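Local coordinates for protein DNA polymerase sliding clamp C (Sulfolobus tokodaii, PDB 3AIZ) that serves as a subunit of a ring-shaped sliding clamp that encircles DNA and tethers the replicative polymerase and other DNA-processing proteins to it, at residues R43-D48 with F239-R244; G191-V196 with I217-Q222; D7-S12 with V81-S86. All coordinates share one frame; numbering follows the deposited sequence.

Interaction 1: residues R43-D48 with F239-R244; sequences RVTFID and FYIAPR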
loop_
_atom_site.group_PDB
_atom_site.type_symbol
_atom_site.label_atom_id
_atom_site.label_comp_id
_atom_site.label_asym_id
_atom_site.label_seq_id
_atom_site.Cartn_x
_atom_site.Cartn_y
_atom_site.Cartn_z
ATOM N N ARG C 43 1.724 -16.362 -37.389
ATOM C CA ARG C 43 2.877 -16.947 -38.068
ATOM C C ARG C 43 4.146 -16.137 -37.832
ATOM O O ARG C 43 5.158 -16.338 -38.503
ATOM C CB ARG C 43 2.602 -17.104 -39.565
ATOM C CG ARG C 43 1.345 -17.903 -39.868
ATOM C CD ARG C 43 1.263 -18.281 -41.333
ATOM N NE ARG C 43 2.416 -19.072 -41.752
ATOM C CZ ARG C 43 2.559 -20.371 -41.509
ATOM N NH1 ARG C 43 1.621 -21.030 -40.841
ATOM N NH2 ARG C 43 3.642 -21.010 -41.930
ATOM N N VAL C 44 4.085 -15.225 -36.867
ATOM C CA VAL C 44 5.243 -14.422 -36.497
ATOM C C VAL C 44 6.240 -15.252 -35.698
ATOM O O VAL C 44 7.452 -15.107 -35.857
ATOM C CB VAL C 44 4.830 -13.184 -35.671
ATOM C CG1 VAL C 44 6.052 -12.519 -35.056
ATOM C CG2 VAL C 44 4.059 -12.198 -36.534
ATOM N N THR C 45 5.725 -16.128 -34.842
ATOM C CA THR C 45 6.575 -16.934 -33.975
ATOM C C THR C 45 6.530 -18.416 -34.329
ATOM O O THR C 45 5.460 -19.016 -34.405
ATOM C CB THR C 45 6.187 -16.773 -32.495
ATOM O OG1 THR C 45 6.246 -15.389 -32.130
ATOM C CG2 THR C 45 7.132 -17.567 -31.608
ATOM N N PHE C 46 7.704 -18.999 -34.547
ATOM C CA PHE C 46 7.820 -20.435 -34.753
ATOM C C PHE C 46 8.569 -21.049 -33.583
ATOM O O PHE C 46 9.639 -20.575 -33.206
ATOM C CB PHE C 46 8.544 -20.747 -36.063
ATOM C CG PHE C 46 8.943 -22.187 -36.202
ATOM C CD1 PHE C 46 10.250 -22.582 -35.968
ATOM C CD2 PHE C 46 8.012 -23.148 -36.554
ATOM C CE1 PHE C 46 10.622 -23.906 -36.092
ATOM C CE2 PHE C 46 8.377 -24.472 -36.678
ATOM C CZ PHE C 46 9.683 -24.852 -36.447
ATOM N N ILE C 47 8.005 -22.108 -33.015
ATOM C CA ILE C 47 8.557 -22.705 -31.808
ATOM C C ILE C 47 9.061 -24.121 -32.055
ATOM O O ILE C 47 8.325 -24.978 -32.541
ATOM C CB ILE C 47 7.515 -22.723 -30.678
ATOM C CG1 ILE C 47 6.912 -21.326 -30.499
ATOM C CG2 ILE C 47 8.138 -23.226 -29.386
ATOM C CD1 ILE C 47 5.839 -21.248 -29.440
ATOM N N ASP C 48 10.323 -24.358 -31.716
ATOM C CA ASP C 48 10.929 -25.670 -31.893
ATOM C C ASP C 48 11.556 -26.151 -30.589
ATOM O O ASP C 48 12.609 -25.663 -30.177
ATOM C CB ASP C 48 11.980 -25.625 -32.999
ATOM C CG ASP C 48 12.553 -26.990 -33.309
ATOM O OD1 ASP C 48 11.788 -27.976 -33.285
ATOM O OD2 ASP C 48 13.770 -27.075 -33.580
ATOM N N PHE C 239 12.619 -20.170 -29.942
ATOM C CA PHE C 239 11.571 -19.247 -30.355
ATOM C C PHE C 239 12.072 -18.346 -31.478
ATOM O O PHE C 239 12.928 -17.488 -31.261
ATOM C CB PHE C 239 11.097 -18.403 -29.171
ATOM C CG PHE C 239 10.415 -19.197 -28.093
ATOM C CD1 PHE C 239 11.154 -19.885 -27.146
ATOM C CD2 PHE C 239 9.033 -19.252 -28.026
ATOM C CE1 PHE C 239 10.529 -20.615 -26.154
ATOM C CE2 PHE C 239 8.403 -19.982 -27.036
ATOM C CZ PHE C 239 9.152 -20.663 -26.098
ATOM N N TYR C 240 11.548 -18.554 -32.682
ATOM C CA TYR C 240 11.896 -17.717 -33.823
ATOM C C TYR C 240 10.839 -16.638 -34.025
ATOM O O TYR C 240 9.696 -16.937 -34.373
ATOM C CB TYR C 240 12.028 -18.559 -35.094
ATOM C CG TYR C 240 13.107 -19.616 -35.028
ATOM C CD1 TYR C 240 12.875 -20.831 -34.397
ATOM C CD2 TYR C 240 14.353 -19.402 -35.601
ATOM C CE1 TYR C 240 13.855 -21.802 -34.336
ATOM C CE2 TYR C 240 15.341 -20.369 -35.545
ATOM C CZ TYR C 240 15.085 -21.567 -34.911
ATOM O OH TYR C 240 16.060 -22.536 -34.848
ATOM N N ILE C 241 11.223 -15.386 -33.807
ATOM C CA ILE C 241 10.297 -14.268 -33.948
ATOM C C ILE C 241 10.622 -13.433 -35.184
ATOM O O ILE C 241 11.750 -12.978 -35.356
ATOM C CB ILE C 241 10.310 -13.373 -32.698
ATOM C CG1 ILE C 241 10.100 -14.223 -31.443
ATOM C CG2 ILE C 241 9.249 -12.289 -32.804
ATOM C CD1 ILE C 241 10.121 -13.432 -30.160
ATOM N N ALA C 242 9.622 -13.238 -36.038
ATOM C CA ALA C 242 9.805 -12.518 -37.295
ATOM C C ALA C 242 10.200 -11.059 -37.077
ATOM O O ALA C 242 9.800 -10.444 -36.089
ATOM C CB ALA C 242 8.546 -12.608 -38.145
ATOM N N PRO C 243 10.993 -10.507 -38.007
ATOM C CA PRO C 243 11.505 -9.134 -37.949
ATOM C C PRO C 243 10.438 -8.084 -38.248
ATOM O O PRO C 243 9.428 -8.390 -38.880
ATOM C CB PRO C 243 12.568 -9.108 -39.055
ATOM C CG PRO C 243 12.849 -10.543 -39.377
ATOM C CD PRO C 243 11.563 -11.254 -39.139
ATOM N N ARG C 244 10.680 -6.858 -37.794
ATOM C CA ARG C 244 9.809 -5.718 -38.072
ATOM C C ARG C 244 8.364 -5.912 -37.631
ATOM O O ARG C 244 7.439 -5.515 -38.339
ATOM C CB ARG C 244 9.839 -5.354 -39.559
ATOM C CG ARG C 244 11.097 -4.635 -40.007
ATOM C CD ARG C 244 10.883 -3.974 -41.359
ATOM N NE ARG C 244 12.098 -3.345 -41.868
ATOM C CZ ARG C 244 12.159 -2.646 -42.995
ATOM N NH1 ARG C 244 11.071 -2.481 -43.737
ATOM N NH2 ARG C 244 13.308 -2.110 -43.383
#
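The ring of F46 overlaps that of Y240 through one corner of each: Y240 CD1 sits 3.5 Å from F46 CD1, near the plane of the F46 ring and at its edge. The two rings lie side by side and point the same way, but their planes are turned 45° apart, an oblique arrangement that is neither a stack nor edge-to-face. Opposed first torsions bring them together, F46 CG being anti to its own N and Y240 CG anti to its own carbonyl carbon. Beneath the rings the backbones pair reciprocally. Y240 N donates to F46 O at 2.8 Å, and F46 N returns a bond to Y240 O at 2.9 Å. Strands 45-48 and 239-241 run antiparallel at 165°, with F46-Y240 the hydrogen-bonded pair between the non-hydrogen-bonded pairs T45-I241 and I47-F239. This is the seam where the N-terminal half of the clamp subunit meets its C-terminal half, strand 45-52 being continued into one long antiparallel sheet by strand 235-241. On the sheet face opposite the two rings, I47 lies alongside F239, its CD1 3.7 Å from F239 CE2 while its CG2 stands over one face of that ring toward the rim; L18 of helix 8-18 touches I47 and T17 touches F239. Past the last bridge, A242 N still reaches V44 O at 2.9 Å, and V44 CG1 rests 3.9 Å from I241 CG2. Y201 of helix 199-203 packs against both V44 and I241.

Interaction 2: residues G191-V196 with I217-Q222; sequences GDAESV and IAFGSQ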
loop_
_atom_site.group_PDB
_atom_site.type_symbol
_atom_site.label_atom_id
_atom_site.label_comp_id
_atom_site.label_asym_id
_atom_site.label_seq_id
_atom_site.Cartn_x
_atom_site.Cartn_y
_atom_site.Cartn_z
ATOM N N GLY C 191 29.562 -9.914 -34.818
ATOM C CA GLY C 191 29.731 -8.475 -34.868
ATOM C C GLY C 191 28.479 -7.702 -34.510
ATOM O O GLY C 191 27.601 -8.206 -33.811
ATOM N N ASP C 192 28.401 -6.469 -34.996
ATOM C CA ASP C 192 27.278 -5.591 -34.697
ATOM C C ASP C 192 26.048 -5.946 -35.524
ATOM O O ASP C 192 26.159 -6.371 -36.674
ATOM C CB ASP C 192 27.668 -4.131 -34.933
ATOM C CG ASP C 192 28.768 -3.660 -33.996
ATOM O OD1 ASP C 192 29.016 -4.341 -32.977
ATOM O OD2 ASP C 192 29.380 -2.607 -34.276
ATOM N N ALA C 193 24.874 -5.770 -34.928
ATOM C CA ALA C 193 23.618 -6.045 -35.611
ATOM C C ALA C 193 22.479 -5.274 -34.958
ATOM O O ALA C 193 22.592 -4.832 -33.814
ATOM C CB ALA C 193 23.325 -7.533 -35.601
ATOM N N GLU C 194 21.381 -5.113 -35.689
ATOM C CA GLU C 194 20.228 -4.386 -35.175
ATOM C C GLU C 194 18.970 -4.688 -35.980
ATOM O O GLU C 194 18.977 -4.635 -37.209
ATOM C CB GLU C 194 20.500 -2.880 -35.172
ATOM C CG GLU C 194 19.332 -2.036 -34.683
ATOM C CD GLU C 194 19.620 -0.545 -34.739
ATOM O OE1 GLU C 194 20.743 -0.167 -35.136
ATOM O OE2 GLU C 194 18.722 0.248 -34.387
ATOM N N SER C 195 17.892 -5.008 -35.273
ATOM C CA SER C 195 16.594 -5.223 -35.899
ATOM C C SER C 195 15.494 -5.102 -34.854
ATOM O O SER C 195 15.762 -5.141 -33.653
ATOM C CB SER C 195 16.536 -6.587 -36.587
ATOM O OG SER C 195 16.797 -7.632 -35.668
ATOM N N VAL C 196 14.257 -4.955 -35.316
ATOM C CA VAL C 196 13.129 -4.749 -34.416
ATOM C C VAL C 196 12.196 -5.956 -34.411
ATOM O O VAL C 196 11.975 -6.581 -35.445
ATOM C CB VAL C 196 12.332 -3.493 -34.809
ATOM C CG1 VAL C 196 11.235 -3.223 -33.794
ATOM C CG2 VAL C 196 13.260 -2.295 -34.925
ATOM N N ILE C 217 20.664 -15.741 -27.210
ATOM C CA ILE C 217 19.994 -14.730 -28.016
ATOM C C ILE C 217 20.755 -14.494 -29.315
ATOM O O ILE C 217 21.931 -14.139 -29.294
ATOM C CB ILE C 217 19.904 -13.395 -27.258
ATOM C CG1 ILE C 217 19.438 -13.631 -25.819
ATOM C CG2 ILE C 217 18.982 -12.428 -27.985
ATOM C CD1 ILE C 217 19.555 -12.411 -24.929
ATOM N N ALA C 218 20.081 -14.695 -30.443
ATOM C CA ALA C 218 20.701 -14.503 -31.750
ATOM C C ALA C 218 19.753 -13.762 -32.686
ATOM O O ALA C 218 18.551 -14.019 -32.694
ATOM C CB ALA C 218 21.106 -15.839 -32.348
ATOM N N PHE C 219 20.296 -12.841 -33.474
ATOM C CA PHE C 219 19.469 -12.037 -34.364
ATOM C C PHE C 219 20.305 -11.293 -35.396
ATOM O O PHE C 219 21.534 -11.344 -35.372
ATOM C CB PHE C 219 18.642 -11.033 -33.559
ATOM C CG PHE C 219 19.469 -9.987 -32.868
ATOM C CD1 PHE C 219 19.919 -10.185 -31.572
ATOM C CD2 PHE C 219 19.799 -8.807 -33.515
ATOM C CE1 PHE C 219 20.681 -9.227 -30.934
ATOM C CE2 PHE C 219 20.562 -7.844 -32.882
ATOM C CZ PHE C 219 21.003 -8.054 -31.590
ATOM N N GLY C 220 19.619 -10.595 -36.294
ATOM C CA GLY C 220 20.271 -9.819 -37.330
ATOM C C GLY C 220 19.243 -9.072 -38.153
ATOM O O GLY C 220 18.045 -9.342 -38.054
ATOM N N SER C 221 19.705 -8.130 -38.967
ATOM C CA SER C 221 18.806 -7.340 -39.799
ATOM C C SER C 221 17.991 -8.222 -40.740
ATOM O O SER C 221 18.538 -9.080 -41.433
ATOM C CB SER C 221 19.592 -6.304 -40.605
ATOM O OG SER C 221 18.736 -5.581 -41.475
ATOM N N GLN C 222 16.679 -8.009 -40.745
ATOM C CA GLN C 222 15.780 -8.691 -41.674
ATOM C C GLN C 222 15.704 -10.205 -41.482
ATOM O O GLN C 222 15.118 -10.908 -42.306
ATOM C CB GLN C 222 16.156 -8.366 -43.122
ATOM C CG GLN C 222 15.915 -6.918 -43.513
ATOM C CD GLN C 222 16.400 -6.609 -44.913
ATOM O OE1 GLN C 222 17.280 -7.291 -45.442
ATOM N NE2 GLN C 222 15.832 -5.574 -45.523
#
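F219 pushes one edge of its ring against the backbone of strand 193-196. CE2 of F219 lies 3.7 Å from A193 O, which sits near the ring plane at the edge, and the same CE2 meets the methyl group A193 CB at 3.9 Å. The ring gets there through an uncommon first torsion: CG is set between the backbone N and the carbonyl carbon (chi1 66°). Its CD2-CE2 side is the one that meets 193-196. F130, L163 and L225 pack round the same ring.

S195 also has its side-chain oxygen between N and carbonyl carbon, at 58°, which brings OG to 3.2 Å from G220 O. The hydroxyl is also hydrogen-bonded to Y197 OH, its stronger partner. The same OG comes 3.9 Å from F219 CD2, obliquely to the ring. G220 puts only main chain here, its CA 4.2 Å from A193 CB. Further along, S221 CB passes 3.8 Å from E194 O.

No backbone hydrogen bond joins the two segments. Their strand axes cross at 87° with a closest approach of 5.9 Å, so this is packing between strands of different sheets. Strand 214-220 belongs to the long antiparallel sheet, whereas strand 193-198 edges the four-stranded sheet next to 153-159. In this C-terminal PCNA domain the chain leaves strand 187-190 of the long sheet and at once enters strand 193-198 of the four-stranded one, and it is just past that change of sheet that the two strands cross.

Interaction 3: residues D7-S12 with V81-S86; sequences DADAFS and VTKNDS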
loop_
_atom_site.group_PDB
_atom_site.type_symbol
_atom_site.label_atom_id
_atom_site.label_comp_id
_atom_site.label_asym_id
_atom_site.label_seq_id
_atom_site.Cartn_x
_atom_site.Cartn_y
_atom_site.Cartn_z
ATOM N N ASP C 7 11.148 -33.106 -11.680
ATOM C CA ASP C 7 10.859 -31.697 -11.436
ATOM C C ASP C 7 9.718 -31.234 -12.333
ATOM O O ASP C 7 9.927 -30.468 -13.274
ATOM C CB ASP C 7 12.102 -30.838 -11.672
ATOM C CG ASP C 7 11.900 -29.388 -11.261
ATOM O OD1 ASP C 7 10.778 -29.036 -10.837
ATOM O OD2 ASP C 7 12.864 -28.601 -11.360
ATOM N N ALA C 8 8.511 -31.701 -12.033
ATOM C CA ALA C 8 7.344 -31.408 -12.856
ATOM C C ALA C 8 6.890 -29.960 -12.718
ATOM O O ALA C 8 6.123 -29.464 -13.543
ATOM C CB ALA C 8 6.204 -32.358 -12.517
ATOM N N ASP C 9 7.363 -29.285 -11.676
ATOM C CA ASP C 9 6.999 -27.890 -11.449
ATOM C C ASP C 9 7.553 -27.005 -12.559
ATOM O O ASP C 9 6.827 -26.213 -13.161
ATOM C CB ASP C 9 7.512 -27.409 -10.090
ATOM C CG ASP C 9 7.025 -26.013 -9.745
ATOM O OD1 ASP C 9 5.858 -25.696 -10.055
ATOM O OD2 ASP C 9 7.807 -25.236 -9.159
ATOM N N ALA C 10 8.847 -27.142 -12.826
ATOM C CA ALA C 10 9.488 -26.392 -13.896
ATOM C C ALA C 10 8.971 -26.878 -15.243
ATOM O O ALA C 10 8.644 -26.080 -16.122
ATOM C CB ALA C 10 10.998 -26.543 -13.817
ATOM N N PHE C 11 8.891 -28.196 -15.387
ATOM C CA PHE C 11 8.423 -28.821 -16.618
ATOM C C PHE C 11 7.098 -28.232 -17.099
ATOM O O PHE C 11 6.883 -28.066 -18.298
ATOM C CB PHE C 11 8.284 -30.332 -16.415
ATOM C CG PHE C 11 7.860 -31.077 -17.648
ATOM C CD1 PHE C 11 8.799 -31.527 -18.560
ATOM C CD2 PHE C 11 6.521 -31.337 -17.889
ATOM C CE1 PHE C 11 8.411 -32.217 -19.691
ATOM C CE2 PHE C 11 6.128 -32.028 -19.020
ATOM C CZ PHE C 11 7.074 -32.468 -19.921
ATOM N N SER C 12 6.215 -27.910 -16.159
ATOM C CA SER C 12 4.893 -27.401 -16.506
ATOM C C SER C 12 4.959 -26.020 -17.153
ATOM O O SER C 12 4.135 -25.688 -18.005
ATOM C CB SER C 12 3.990 -27.361 -15.272
ATOM O OG SER C 12 4.472 -26.435 -14.315
ATOM N N VAL C 81 0.421 -28.981 -10.026
ATOM C CA VAL C 81 1.569 -29.732 -9.528
ATOM C C VAL C 81 2.267 -28.973 -8.406
ATOM O O VAL C 81 2.324 -27.743 -8.414
ATOM C CB VAL C 81 2.588 -30.044 -10.643
ATOM C CG1 VAL C 81 1.908 -30.765 -11.796
ATOM C CG2 VAL C 81 3.262 -28.770 -11.124
ATOM N N THR C 82 2.795 -29.716 -7.439
ATOM C CA THR C 82 3.511 -29.121 -6.322
ATOM C C THR C 82 5.016 -29.259 -6.520
ATOM O O THR C 82 5.477 -29.666 -7.587
ATOM C CB THR C 82 3.118 -29.777 -4.989
ATOM O OG1 THR C 82 3.516 -31.153 -4.995
ATOM C CG2 THR C 82 1.616 -29.688 -4.778
ATOM N N LYS C 83 5.778 -28.918 -5.487
ATOM C CA LYS C 83 7.231 -29.016 -5.541
ATOM C C LYS C 83 7.681 -30.473 -5.517
ATOM O O LYS C 83 8.640 -30.849 -6.192
ATOM C CB LYS C 83 7.861 -28.259 -4.372
ATOM C CG LYS C 83 7.518 -26.777 -4.322
ATOM C CD LYS C 83 8.144 -26.018 -5.480
ATOM C CE LYS C 83 7.911 -24.521 -5.346
ATOM N NZ LYS C 83 8.602 -23.750 -6.420
ATOM N N ASN C 84 6.980 -31.290 -4.737
ATOM C CA ASN C 84 7.343 -32.693 -4.567
ATOM C C ASN C 84 6.462 -33.648 -5.371
ATOM O O ASN C 84 6.273 -34.803 -4.988
ATOM C CB ASN C 84 7.323 -33.073 -3.083
ATOM C CG ASN C 84 5.985 -32.787 -2.424
ATOM O OD1 ASN C 84 4.952 -33.318 -2.833
ATOM N ND2 ASN C 84 6.000 -31.947 -1.395
ATOM N N ASP C 85 5.924 -33.158 -6.482
ATOM C CA ASP C 85 5.107 -33.980 -7.368
ATOM C C ASP C 85 5.934 -34.556 -8.506
ATOM O O ASP C 85 6.704 -33.842 -9.146
ATOM C CB ASP C 85 3.952 -33.163 -7.950
ATOM C CG ASP C 85 2.694 -33.257 -7.119
ATOM O OD1 ASP C 85 2.518 -34.278 -6.419
ATOM O OD2 ASP C 85 1.876 -32.316 -7.172
ATOM N N SER C 86 5.774 -35.852 -8.752
ATOM C CA SER C 86 6.368 -36.486 -9.919
ATOM C C SER C 86 5.291 -36.645 -10.984
ATOM O O SER C 86 4.129 -36.891 -10.664
ATOM C CB SER C 86 6.974 -37.844 -9.556
ATOM O OG SER C 86 5.995 -38.715 -9.014
#
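The first turn of helix 8-18 in the N-terminal PCNA domain meets the loop that connects helix 71-78 to strand 86-91, and a salt bridge closes its outer side: K83 NZ donates to D9 OD2 at 3.2 Å. The ammonium group comes from the syn side of the carboxylate but lies 31° out of its plane. K83 bends at chi2 (-68°) and then extends, so a side chain whose first bond leads away from the helix still delivers its amine to D9. K210 makes a second, long and weak ion pair with the same oxygen.

Beside the salt bridge, V81 CG2 makes the apolar part of the contact, 3.8 Å from A8 O and 3.9 Å from D9 CA, with S12 OG beyond it at 4.1 Å. The helix start is itself capped, D7 at the N-cap position accepting a weak bond from A10 N, while S12 OG donates to D9 O at 2.6 Å. A8 turns its methyl group to the loop and meets D85 O at 3.7 Å. The loop's shape is held from within by T82 N, which donates to D85 OD2 at 2.8 Å; R107 forms a salt bridge with that same carboxylate oxygen.

Interactions 1 and 2 are neighbours, their centres 14 Å apart, and both reach the long antiparallel sheet. They touch directly: R244 N lies 2.7 Å from V196 O, a probable hydrogen bond, and P243 CG packs 3.6 Å from Q222 C. The chain leaving the domain seam thus runs on to the strand of interaction 2. Interaction 3 stands apart on the opposite side of the chain's centre, 28 Å from interaction 1 and 36 Å from interaction 2 between centres. Helix 8-18 still relates it to interaction 1, since its first turn makes interaction 3 while its far end touches the strands of interaction 1. A sulfate ion, probably from the crystallisation liquor, lies about 6 Å from the V44 side chain.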